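Local atomic coordinates of osmolarity sensor protein EnvZ (Escherichia coli, PDB entry 5XGA), a protein that is a sensor histidine kinase that responds to osmolarity and passes the signal across the inner membrane to the response regulator OmpR. Residues Y19-L24 with Q81-P86; R90-K95 with V99-T104. All blocks are in the same frame, centred on the assembly; numbering follows the deposited sequence.

Contact 1: Y19-L24 with Q81-P86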
loop_
_atom_site.group_PDB
_atom_site.type_symbol
_atom_site.label_atom_id
_atom_site.label_comp_id
_atom_site.label_asym_id
_atom_site.label_seq_id
_atom_site.Cartn_x
_atom_site.Cartn_y
_atom_site.Cartn_z
ATOM N N TYR A 19 6.857 2.154 -1.077
ATOM C CA TYR A 19 7.743 2.328 -2.219
ATOM C C TYR A 19 7.102 1.862 -3.512
ATOM O O TYR A 19 7.151 2.562 -4.522
ATOM C CB TYR A 19 9.058 1.585 -2.019
ATOM C CG TYR A 19 10.059 2.016 -3.059
ATOM C CD1 TYR A 19 10.416 3.354 -3.176
ATOM C CD2 TYR A 19 10.614 1.108 -3.954
ATOM C CE1 TYR A 19 11.318 3.781 -4.140
ATOM C CE2 TYR A 19 11.524 1.528 -4.925
ATOM C CZ TYR A 19 11.865 2.868 -5.011
ATOM O OH TYR A 19 12.758 3.306 -5.964
ATOM N N GLU A 20 6.484 0.685 -3.483
ATOM C CA GLU A 20 5.854 0.137 -4.678
ATOM C C GLU A 20 4.605 0.917 -5.073
ATOM O O GLU A 20 4.386 1.165 -6.249
ATOM C CB GLU A 20 5.518 -1.356 -4.474
ATOM C CG GLU A 20 6.738 -2.176 -4.089
ATOM C CD GLU A 20 6.579 -3.671 -4.341
ATOM O OE1 GLU A 20 5.531 -4.091 -4.875
ATOM O OE2 GLU A 20 7.516 -4.427 -4.019
ATOM N N VAL A 21 3.777 1.308 -4.103
ATOM C CA VAL A 21 2.618 2.130 -4.439
ATOM C C VAL A 21 3.048 3.476 -5.024
ATOM O O VAL A 21 2.383 4.023 -5.908
ATOM C CB VAL A 21 1.729 2.363 -3.233
ATOM C CG1 VAL A 21 0.704 3.451 -3.543
ATOM C CG2 VAL A 21 1.039 1.058 -2.863
ATOM N N ARG A 22 4.164 3.997 -4.537
ATOM C CA ARG A 22 4.696 5.248 -5.066
ATOM C C ARG A 22 4.974 5.092 -6.568
ATOM O O ARG A 22 4.680 5.979 -7.370
ATOM C CB ARG A 22 5.963 5.642 -4.308
ATOM C CG ARG A 22 6.441 7.038 -4.613
ATOM C CD ARG A 22 7.700 7.361 -3.846
ATOM N NE ARG A 22 8.409 8.467 -4.481
ATOM C CZ ARG A 22 9.700 8.723 -4.303
ATOM N NH1 ARG A 22 10.424 7.955 -3.499
ATOM N NH2 ARG A 22 10.265 9.746 -4.932
ATOM N N MET A 23 5.507 3.935 -6.948
ATOM C CA MET A 23 5.768 3.638 -8.351
ATOM C C MET A 23 4.480 3.386 -9.131
ATOM O O MET A 23 4.379 3.769 -10.293
ATOM C CB MET A 23 6.706 2.428 -8.476
ATOM C CG MET A 23 8.198 2.755 -8.409
ATOM S SD MET A 23 9.223 1.250 -8.412
ATOM C CE MET A 23 8.920 0.656 -6.755
ATOM N N LEU A 24 3.491 2.748 -8.499
ATOM C CA LEU A 24 2.189 2.574 -9.130
ATOM C C LEU A 24 1.641 3.899 -9.568
ATOM O O LEU A 24 0.957 4.009 -10.588
ATOM C CB LEU A 24 1.189 1.943 -8.176
ATOM C CG LEU A 24 1.113 0.438 -8.182
ATOM C CD1 LEU A 24 -0.007 0.064 -7.241
ATOM C CD2 LEU A 24 0.863 -0.034 -9.623
ATOM N N GLN A 81 4.335 10.174 3.958
ATOM C CA GLN A 81 5.610 10.783 3.587
ATOM C C GLN A 81 6.185 10.198 2.302
ATOM O O GLN A 81 6.765 10.922 1.504
ATOM C CB GLN A 81 6.621 10.622 4.719
ATOM C CG GLN A 81 7.420 11.874 5.007
ATOM C CD GLN A 81 7.687 12.047 6.486
ATOM O OE1 GLN A 81 7.614 11.086 7.259
ATOM N NE2 GLN A 81 7.983 13.278 6.896
ATOM N N GLN A 82 6.040 8.891 2.101
ATOM C CA GLN A 82 6.584 8.248 0.907
ATOM C C GLN A 82 5.724 8.516 -0.312
ATOM O O GLN A 82 6.234 8.738 -1.408
ATOM C CB GLN A 82 6.719 6.736 1.113
ATOM C CG GLN A 82 7.858 6.331 2.012
ATOM C CD GLN A 82 9.209 6.704 1.438
ATOM O OE1 GLN A 82 9.586 6.268 0.342
ATOM N NE2 GLN A 82 9.947 7.522 2.180
ATOM N N LEU A 83 4.410 8.479 -0.133
ATOM C CA LEU A 83 3.505 8.703 -1.260
ATOM C C LEU A 83 3.385 10.177 -1.577
ATOM O O LEU A 83 2.935 10.547 -2.662
ATOM C CB LEU A 83 2.110 8.135 -0.979
ATOM C CG LEU A 83 2.037 6.634 -0.680
ATOM C CD1 LEU A 83 0.592 6.150 -0.743
ATOM C CD2 LEU A 83 2.927 5.836 -1.633
ATOM N N GLY A 84 3.750 11.016 -0.612
ATOM C CA GLY A 84 3.761 12.460 -0.811
ATOM C C GLY A 84 2.408 13.146 -0.757
ATOM O O GLY A 84 2.189 14.152 -1.435
ATOM N N GLY A 85 1.502 12.613 0.054
ATOM C CA GLY A 85 0.178 13.191 0.218
ATOM C C GLY A 85 -0.541 12.544 1.387
ATOM O O GLY A 85 -0.093 11.505 1.873
ATOM N N PRO A 86 -1.650 13.157 1.854
ATOM C CA PRO A 86 -2.383 12.648 3.020
ATOM C C PRO A 86 -2.872 11.225 2.818
ATOM O O PRO A 86 -3.538 10.909 1.821
ATOM C CB PRO A 86 -3.564 13.615 3.145
ATOM C CG PRO A 86 -3.051 14.891 2.553
ATOM C CD PRO A 86 -2.184 14.452 1.399
#
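The guanidinium of Arg22 and the side-chain amide of Gln82 are the flat groups that approach each other across this contact, and they come near without bonding. Arg22 NH1 stays 4.3 Å from Gln82 OE1, too long for a hydrogen bond. The backbone oxygen of Gln82 lies obliquely to the guanidinium, with Arg22 NE 3.8 Å from Gln82 O. The closer touch is made by the aliphatic part of the arginine. Arg22 CD sits 3.2 Å from Gln82 O, so a methylene, not a donor, meets this carbonyl. Arg22 CG is anti to the backbone N (chi1 -169°), and the extended chain carries CD to the carbonyl oxygen of Gln82. The rest is mainly aliphatic packing. Leu83 CD2 lies 3.8 Å from Val21 CG1. It also comes 3.7 Å from the backbone nitrogen Arg22 N. The leucine fork thus lies against both the valine and the helix backbone. This packing joins the last turns of helices 10-24 and 73-83. Leu83 also touches Met25 and Trp105, Arg22 touches Leu29 of strand 28-30, and Leu24 touches Ile47 of helix 41-51 and a bound CHAPS molecule.

Contact 2: R90-K95 with V99-T104. With CPS (3-[(3-cholamidopropyl)dimethylammonio]-1-propanesulfonate), chain B.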
loop_
_atom_site.group_PDB
_atom_site.type_symbol
_atom_site.label_atom_id
_atom_site.label_comp_id
_atom_site.label_asym_id
_atom_site.label_seq_id
_atom_site.Cartn_x
_atom_site.Cartn_y
_atom_site.Cartn_z
ATOM N N ARG A 90 -4.807 1.511 7.802
ATOM C CA ARG A 90 -5.418 0.738 8.880
ATOM C C ARG A 90 -4.994 -0.712 8.747
ATOM O O ARG A 90 -4.763 -1.193 7.629
ATOM C CB ARG A 90 -6.941 0.862 8.842
ATOM C CG ARG A 90 -7.444 2.273 9.049
ATOM C CD ARG A 90 -8.931 2.299 9.351
ATOM N NE ARG A 90 -9.466 3.628 9.090
ATOM C CZ ARG A 90 -10.744 3.882 8.843
ATOM N NH1 ARG A 90 -11.622 2.887 8.836
ATOM N NH2 ARG A 90 -11.138 5.125 8.597
ATOM N N VAL A 91 -4.869 -1.417 9.867
ATOM C CA VAL A 91 -4.437 -2.811 9.788
ATOM C C VAL A 91 -5.402 -3.739 10.497
ATOM O O VAL A 91 -5.756 -3.538 11.669
ATOM C CB VAL A 91 -3.036 -3.035 10.375
ATOM C CG1 VAL A 91 -2.626 -4.509 10.197
ATOM C CG2 VAL A 91 -2.013 -2.110 9.704
ATOM N N GLU A 92 -5.813 -4.753 9.752
ATOM C CA GLU A 92 -6.685 -5.806 10.240
ATOM C C GLU A 92 -5.781 -6.937 10.670
ATOM O O GLU A 92 -5.229 -7.665 9.834
ATOM C CB GLU A 92 -7.670 -6.217 9.139
ATOM C CG GLU A 92 -8.422 -7.497 9.333
ATOM C CD GLU A 92 -9.303 -7.794 8.137
ATOM O OE1 GLU A 92 -10.064 -8.777 8.177
ATOM O OE2 GLU A 92 -9.230 -7.034 7.145
ATOM N N VAL A 93 -5.569 -7.035 11.976
ATOM C CA VAL A 93 -4.644 -8.022 12.513
ATOM C C VAL A 93 -5.397 -9.310 12.784
ATOM O O VAL A 93 -4.833 -10.287 13.277
ATOM C CB VAL A 93 -3.945 -7.516 13.783
ATOM C CG1 VAL A 93 -2.878 -6.485 13.414
ATOM C CG2 VAL A 93 -4.962 -6.927 14.754
ATOM N N ASN A 94 -6.682 -9.297 12.444
ATOM C CA ASN A 94 -7.453 -10.527 12.340
ATOM C C ASN A 94 -6.918 -11.324 11.157
ATOM O O ASN A 94 -6.110 -10.813 10.373
ATOM C CB ASN A 94 -8.954 -10.242 12.168
ATOM C CG ASN A 94 -9.299 -8.757 12.279
ATOM O OD1 ASN A 94 -8.527 -7.956 12.817
ATOM N ND2 ASN A 94 -10.473 -8.390 11.774
ATOM N N LYS A 95 -7.369 -12.571 11.031
ATOM C CA LYS A 95 -6.879 -13.476 9.993
ATOM C C LYS A 95 -5.430 -13.865 10.299
ATOM O O LYS A 95 -4.750 -14.484 9.476
ATOM C CB LYS A 95 -6.991 -12.834 8.603
ATOM C CG LYS A 95 -8.382 -12.303 8.269
ATOM C CD LYS A 95 -8.337 -11.234 7.179
ATOM C CE LYS A 95 -8.580 -11.821 5.793
ATOM N NZ LYS A 95 -7.549 -12.822 5.410
ATOM N N VAL A 99 -3.750 -7.754 7.278
ATOM C CA VAL A 99 -4.244 -7.193 6.036
ATOM C C VAL A 99 -4.192 -5.672 6.150
ATOM O O VAL A 99 -4.758 -5.097 7.082
ATOM C CB VAL A 99 -5.668 -7.672 5.733
ATOM C CG1 VAL A 99 -6.209 -7.008 4.468
ATOM C CG2 VAL A 99 -5.684 -9.178 5.584
ATOM N N VAL A 100 -3.489 -5.020 5.228
ATOM C CA VAL A 100 -3.381 -3.565 5.260
ATOM C C VAL A 100 -4.496 -2.946 4.431
ATOM O O VAL A 100 -4.803 -3.412 3.325
ATOM C CB VAL A 100 -2.011 -3.073 4.738
ATOM C CG1 VAL A 100 -2.020 -1.542 4.548
ATOM C CG2 VAL A 100 -0.899 -3.508 5.686
ATOM N N TRP A 101 -5.133 -1.932 5.001
ATOM C CA TRP A 101 -6.154 -1.160 4.315
ATOM C C TRP A 101 -5.616 0.260 4.161
ATOM O O TRP A 101 -5.195 0.863 5.140
ATOM C CB TRP A 101 -7.471 -1.166 5.099
ATOM C CG TRP A 101 -8.160 -2.499 5.094
ATOM C CD1 TRP A 101 -7.968 -3.534 5.968
ATOM C CD2 TRP A 101 -9.156 -2.935 4.164
ATOM N NE1 TRP A 101 -8.779 -4.594 5.630
ATOM C CE2 TRP A 101 -9.523 -4.245 4.528
ATOM C CE3 TRP A 101 -9.775 -2.341 3.057
ATOM C CZ2 TRP A 101 -10.482 -4.972 3.823
ATOM C CZ3 TRP A 101 -10.726 -3.060 2.359
ATOM C CH2 TRP A 101 -11.071 -4.365 2.742
ATOM N N LEU A 102 -5.626 0.763 2.929
ATOM C CA LEU A 102 -4.964 2.010 2.573
ATOM C C LEU A 102 -5.929 2.907 1.809
ATOM O O LEU A 102 -6.602 2.452 0.883
ATOM C CB LEU A 102 -3.714 1.720 1.719
ATOM C CG LEU A 102 -3.048 2.890 1.008
ATOM C CD1 LEU A 102 -2.345 3.805 2.006
ATOM C CD2 LEU A 102 -2.077 2.412 -0.049
ATOM N N LYS A 103 -6.008 4.174 2.214
ATOM C CA LYS A 103 -6.738 5.179 1.463
ATOM C C LYS A 103 -5.840 6.406 1.304
ATOM O O LYS A 103 -5.120 6.771 2.236
ATOM C CB LYS A 103 -8.058 5.543 2.168
ATOM C CG LYS A 103 -8.879 6.583 1.410
ATOM C CD LYS A 103 -10.278 6.761 1.984
ATOM C CE LYS A 103 -11.267 5.758 1.373
ATOM N NZ LYS A 103 -12.671 6.096 1.760
ATOM N N THR A 104 -5.851 7.018 0.122
ATOM C CA THR A 104 -5.017 8.203 -0.116
ATOM C C THR A 104 -5.817 9.360 -0.651
ATOM O O THR A 104 -6.952 9.191 -1.096
ATOM C CB THR A 104 -3.876 7.960 -1.128
ATOM O OG1 THR A 104 -4.388 8.080 -2.466
ATOM C CG2 THR A 104 -3.200 6.592 -0.910
HETATM C C1 CPS B . -2.988 3.967 -5.591
HETATM C C2 CPS B . -3.922 3.513 -6.689
HETATM C C3 CPS B . -2.648 4.938 -8.374
HETATM C C4 CPS B . -2.730 5.921 -9.517
HETATM C C5 CPS B . -3.633 5.431 -10.599
HETATM C C6 CPS B . -4.968 5.114 -9.978
HETATM C C7 CPS B . -5.906 4.841 -11.115
HETATM C C8 CPS B . -5.416 5.830 -12.148
HETATM C C9 CPS B . -4.116 6.439 -11.623
HETATM C C10 CPS B . -2.943 4.243 -11.258
HETATM C C11 CPS B . -3.309 2.274 -7.298
HETATM C C12 CPS B . -3.558 5.121 -4.789
HETATM C C13 CPS B . -4.865 4.705 -4.163
HETATM C C14 CPS B . -5.843 4.368 -5.277
HETATM C C15 CPS B . -5.308 3.227 -6.106
HETATM C C16 CPS B . -6.328 2.824 -7.158
HETATM C C17 CPS B . -6.345 3.763 -8.362
HETATM C C18 CPS B . -4.927 4.050 -8.898
HETATM C C19 CPS B . -4.006 4.546 -7.807
HETATM C C20 CPS B . -3.173 6.854 -12.772
HETATM C C21 CPS B . -1.752 7.250 -12.361
HETATM C C22 CPS B . -3.794 7.943 -13.640
HETATM C C23 CPS B . -3.118 8.241 -14.968
HETATM C C24 CPS B . -4.145 8.762 -15.967
HETATM C C25 CPS B . -5.437 8.357 -18.026
HETATM C C26 CPS B . -5.723 7.268 -19.079
HETATM C C27 CPS B . -6.819 7.622 -20.101
HETATM C C28 CPS B . -5.687 6.878 -22.064
HETATM C C29 CPS B . -6.897 5.307 -20.756
HETATM C C30 CPS B . -8.165 6.919 -21.952
HETATM N N1 CPS B . -4.460 7.971 -16.996
HETATM N N2 CPS B . -6.889 6.689 -21.245
HETATM O O1 CPS B . -4.659 9.867 -15.854
HETATM O O2 CPS B . -5.316 5.745 -3.296
HETATM O O3 CPS B . -7.084 4.945 -8.054
HETATM O O4 CPS B . -3.265 7.117 -9.012
#
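Trp101 and Glu92 make a diagonal side-chain hydrogen bond across the strands of a beta hairpin, with both residues buried. The hairpin joins strands 87-92 and 99-104, next to each other in an antiparallel sheet. Trp101 NE1 donates to Glu92 OE2 at 2.9 Å, with an N-H...O angle of 169°. The oxygen meets the indole at its edge, and the carboxylate and ring planes are only 17° apart. Glu92 holds CG anti to its own backbone nitrogen (chi1 166°) and continues extended, which lays the carboxylate beside the indole. A phenylalanine in place of Trp101 would probably leave the carboxylate oxygen OE2 of the buried Glu92 without its indole donor and free the carboxylate to turn. The ring of Trp101 also packs edge-to-face with Tyr56. In the backbone, Arg90 pairs with Trp101 and Glu92 with Val99 as hydrogen-bonded pairs. Trp101 N to Arg90 O is 2.8 Å, and Val99 N to Glu92 O is 3.0 Å. Val91 and Val100, a non-hydrogen-bonded pair between them, point to the other face. There Val91 CG2 is 4.4 Å from Val100 CG2, and Val91 packs on Leu75 of helix 73-83. Arg90 directs its charged end to Glu88, its salt-bridge partner. At the far end of its strand, Thr104 belongs to a CHAPS pocket with Ser107, which also hydrogen-bonds the ligand. The OG1 of Thr104 forms a hydrogen bond of 2.6 Å with the CHAPS hydroxyl O2.

From the N terminus, helix 10-24 comes first and meets its partner only after 56 further residues. These hold the small sheet of strands 28-30 and 36-38, helices 41-51 and 58-64, and strands 54-57 and 70-71. Contact 1 closes this long loop at the end of helix 73-83. The chain then passes into strand 87-92, and contact 2 closes a short hairpin. The two contacts are in series, neither nested nor crossed. Their centres are about 16 Å apart, yet they touch where Leu83 CD1 packs 3.8 Å from Thr104 CG2. Leu24 and Thr104 line the same CHAPS pocket, between the helices and the five-stranded sheet.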